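Alpha-n-acetylglucosaminidase family protein (Clostridium perfringens, PDB 4A42) is a family 32 carbohydrate-binding module of a family 89 alpha-N-acetylglucosaminidase and probably helps its parent enzyme recognise glycans. Local coordinates at residues F132-S136 / E137-I141. Numbering follows the deposited sequence. Where two conformers were deposited one is given.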
ATOM      1  N   PHE A 132      -1.616  -2.079   3.986  1.00 16.01           N
ATOM      2  CA  PHE A 132      -0.361  -2.674   3.550  1.00 15.89           C
ATOM      3  C   PHE A 132       0.474  -2.966   4.778  1.00 14.07           C
ATOM      4  O   PHE A 132       0.701  -2.088   5.603  1.00 16.02           O
ATOM      5  CB  PHE A 132       0.399  -1.702   2.630  1.00 16.39           C
ATOM      6  CG  PHE A 132      -0.328  -1.394   1.354  1.00 15.88           C
ATOM      7  CD1 PHE A 132      -1.360  -0.461   1.337  1.00 16.63           C
ATOM      8  CD2 PHE A 132       0.007  -2.037   0.172  1.00 15.96           C
ATOM      9  CE1 PHE A 132      -2.052  -0.192   0.169  1.00 17.61           C
ATOM     10  CE2 PHE A 132      -0.673  -1.753  -1.010  1.00 15.28           C
ATOM     11  CZ  PHE A 132      -1.714  -0.838  -1.005  1.00 15.38           C
ATOM     12  N   ASN A 133       0.929  -4.202   4.909  1.00 14.72           N
ATOM     13  CA  ASN A 133       1.810  -4.549   6.005  1.00 15.34           C
ATOM     14  C   ASN A 133       3.153  -4.936   5.434  1.00 13.32           C
ATOM     15  O   ASN A 133       3.219  -5.643   4.434  1.00 14.86           O
ATOM     16  CB  ASN A 133       1.200  -5.695   6.806  1.00 20.91           C
ATOM     17  CG  ASN A 133      -0.265  -5.458   7.107  1.00 23.90           C
ATOM     18  OD1 ASN A 133      -0.608  -4.560   7.881  1.00 23.88           O
ATOM     19  ND2 ASN A 133      -1.140  -6.232   6.464  1.00 26.11           N
ATOM     20  N   PHE A 134       4.224  -4.443   6.046  1.00 13.08           N
ATOM     21  CA  PHE A 134       5.565  -4.712   5.539  1.00 11.55           C
ATOM     22  C   PHE A 134       6.395  -5.387   6.612  1.00 14.77           C
ATOM     23  O   PHE A 134       6.505  -4.886   7.725  1.00 16.20           O
ATOM     24  CB  PHE A 134       6.243  -3.419   5.079  1.00 12.45           C
ATOM     25  CG  PHE A 134       5.466  -2.677   4.035  1.00 12.00           C
ATOM     26  CD1 PHE A 134       5.395  -3.158   2.741  1.00 14.47           C
ATOM     27  CD2 PHE A 134       4.790  -1.509   4.348  1.00 14.54           C
ATOM     28  CE1 PHE A 134       4.673  -2.494   1.771  1.00 13.45           C
ATOM     29  CE2 PHE A 134       4.059  -0.824   3.369  1.00 15.27           C
ATOM     30  CZ  PHE A 134       4.009  -1.316   2.080  1.00 13.51           C
ATOM     31  N   ASN A 135       6.934  -6.551   6.285  1.00 15.84           N
ATOM     32  CA  ASN A 135       7.756  -7.283   7.236  1.00 16.25           C
ATOM     33  C   ASN A 135       9.210  -7.513   6.855  1.00 16.72           C
ATOM     34  O   ASN A 135       9.880  -8.281   7.497  1.00 20.19           O
ATOM     35  CB  ASN A 135       7.101  -8.587   7.666  1.00 18.77           C
ATOM     36  CG  ASN A 135       6.908  -9.531   6.532  1.00 21.91           C
ATOM     37  OD1 ASN A 135       6.022  -9.342   5.732  1.00 23.41           O
ATOM     38  ND2 ASN A 135       7.720 -10.580   6.476  1.00 22.12           N
ATOM     39  N   SER A 136       9.679  -6.881   5.793  1.00 13.16           N
ATOM     40  CA  SER A 136      11.075  -6.979   5.436  1.00 13.17           C
ATOM     41  C   SER A 136      11.883  -5.876   6.122  1.00 15.40           C
ATOM     42  O   SER A 136      11.339  -5.021   6.798  1.00 17.49           O
ATOM     43  CB  SER A 136      11.273  -6.941   3.926  1.00 13.31           C
ATOM     44  OG  SER A 136      10.378  -6.045   3.330  1.00 14.03           O
ATOM     45  N   GLU A 137      13.192  -5.950   5.951  1.00 15.28           N
ATOM     46  CA  GLU A 137      14.092  -4.923   6.428  1.00 20.39           C
ATOM     47  C   GLU A 137      14.309  -3.882   5.331  1.00 18.89           C
ATOM     48  O   GLU A 137      14.108  -4.150   4.171  1.00 17.79           O
ATOM     49  CB  GLU A 137      15.421  -5.554   6.811  1.00 25.63           C
ATOM     50  CG  GLU A 137      15.334  -6.507   7.980  1.00 29.75           C
ATOM     51  CD  GLU A 137      14.780  -5.836   9.221  1.00 36.58           C
ATOM     52  OE1 GLU A 137      15.157  -4.676   9.460  1.00 40.03           O
ATOM     53  OE2 GLU A 137      13.979  -6.445   9.953  1.00 37.45           O
ATOM     54  N   ASN A 138      14.910  -2.734   5.832  0.62 19.96           N
ATOM     55  CA  ASN A 138      15.130  -1.554   4.989  0.62 20.51           C
ATOM     56  C   ASN A 138      13.966  -1.194   4.068  0.62 17.18           C
ATOM     57  O   ASN A 138      14.169  -0.894   2.892  0.62 17.96           O
ATOM     58  CB  ASN A 138      16.441  -1.653   4.187  0.62 23.36           C
ATOM     59  CG  ASN A 138      16.544  -2.924   3.357  0.62 22.02           C
ATOM     60  OD1 ASN A 138      15.874  -3.075   2.330  0.62 22.83           O
ATOM     61  ND2 ASN A 138      17.409  -3.837   3.787  0.62 22.08           N
ATOM     62  N   VAL A 139      12.735  -1.197   4.714  1.00 14.59           N
ATOM     63  CA  VAL A 139      11.627  -0.799   3.855  1.00 12.67           C
ATOM     64  C   VAL A 139      11.665   0.672   3.467  1.00 11.14           C
ATOM     65  O   VAL A 139      11.707   1.521   4.328  1.00 12.65           O
ATOM     66  CB  VAL A 139      10.294  -1.078   4.588  1.00 13.85           C
ATOM     67  CG1 VAL A 139       9.118  -0.545   3.825  1.00 15.32           C
ATOM     68  CG2 VAL A 139      10.134  -2.562   4.833  1.00 17.13           C
ATOM     69  N   LYS A 140      11.621   0.965   2.175  1.00 10.01           N
ATOM     70  CA  LYS A 140      11.521   2.342   1.718  1.00  8.18           C
ATOM     71  C   LYS A 140      10.538   2.352   0.566  1.00  9.59           C
ATOM     72  O   LYS A 140      10.850   1.877  -0.497  1.00 12.61           O
ATOM     73  CB  LYS A 140      12.887   2.868   1.262  1.00 11.19           C
ATOM     74  CG  LYS A 140      13.955   2.704   2.312  1.00 13.80           C
ATOM     75  CD  LYS A 140      15.289   3.285   1.888  1.00 17.96           C
ATOM     76  CE  LYS A 140      16.268   3.206   3.039  1.00 20.82           C
ATOM     77  NZ  LYS A 140      17.540   3.885   2.765  1.00 24.34           N
ATOM     78  N   ILE A 141       9.364   2.916   0.774  1.00  9.59           N
ATOM     79  CA  ILE A 141       8.325   2.865  -0.245  1.00  8.69           C
ATOM     80  C   ILE A 141       8.249   4.186  -1.005  1.00  8.37           C
ATOM     81  O   ILE A 141       7.988   5.239  -0.426  1.00  9.64           O
ATOM     82  CB  ILE A 141       6.951   2.545   0.400  1.00  8.23           C
ATOM     83  CG1 ILE A 141       7.021   1.252   1.224  1.00  8.84           C
ATOM     84  CG2 ILE A 141       5.848   2.477  -0.668  1.00 10.25           C
ATOM     85  CD1 ILE A 141       7.436   0.034   0.441  1.00  9.05           C
TER
HETATM   86  O   HOH W   1      12.106  -4.197   2.509  1.00 32.94           O
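F134 and I141 face each other across the mouth of a loop that turns the chain back on itself, and their meeting is one of two apolar contacts that F134 makes here. The methyl CD1 of I141 lies over one face of the F134 ring, 4.3 Å from its centroid and 24° off the ring normal, a CH-pi contact displaced toward the rim atoms CE1 and CZ. In I141, CG1 stands anti to the carbonyl carbon (chi1 -55°), which carries the flexible arm of the isoleucine to the phenyl ring. V139 packs beside this pair: its CG2 sits 4.0 Å from F134 CB, while CG1 approaches the ring obliquely. A branched valine suits this spot, since CG2 reaches both F134 CB and the serine of the turn while CG1 turns to the ring.

The polar part belongs to S136. V139 CG2 packs 3.8 Å from S136 OG and 3.4 Å from S136 O, a buried carbonyl oxygen with no hydrogen-bonding partner in the model. The hydroxyl is better provided for: it is hydrogen-bonded to the backbone N of K89 and, at 2.7 Å from S136 OG, to a water. That water donates a bond of 2.6 Å to E137 O, bridging the start of the turn. A small serine can reach both partners from a buried position. The side chain of E137 starts away from 132-136, bends at chi2 and is exposed, as suits a charged loop residue, and N138 adopts a left-handed backbone conformation that helps reverse the chain.

The loop links strand 126-134 to strand 141-148, which belong to different sheets of the F5/8 type C beta-sandwich. F134 also packs on Y90 of the adjacent strand 90-95 and on L88, whereas I141 rests on I80 of strand 77-82 and on L46; the side chain of I141 lies about 7 Å from the bound calcium ion.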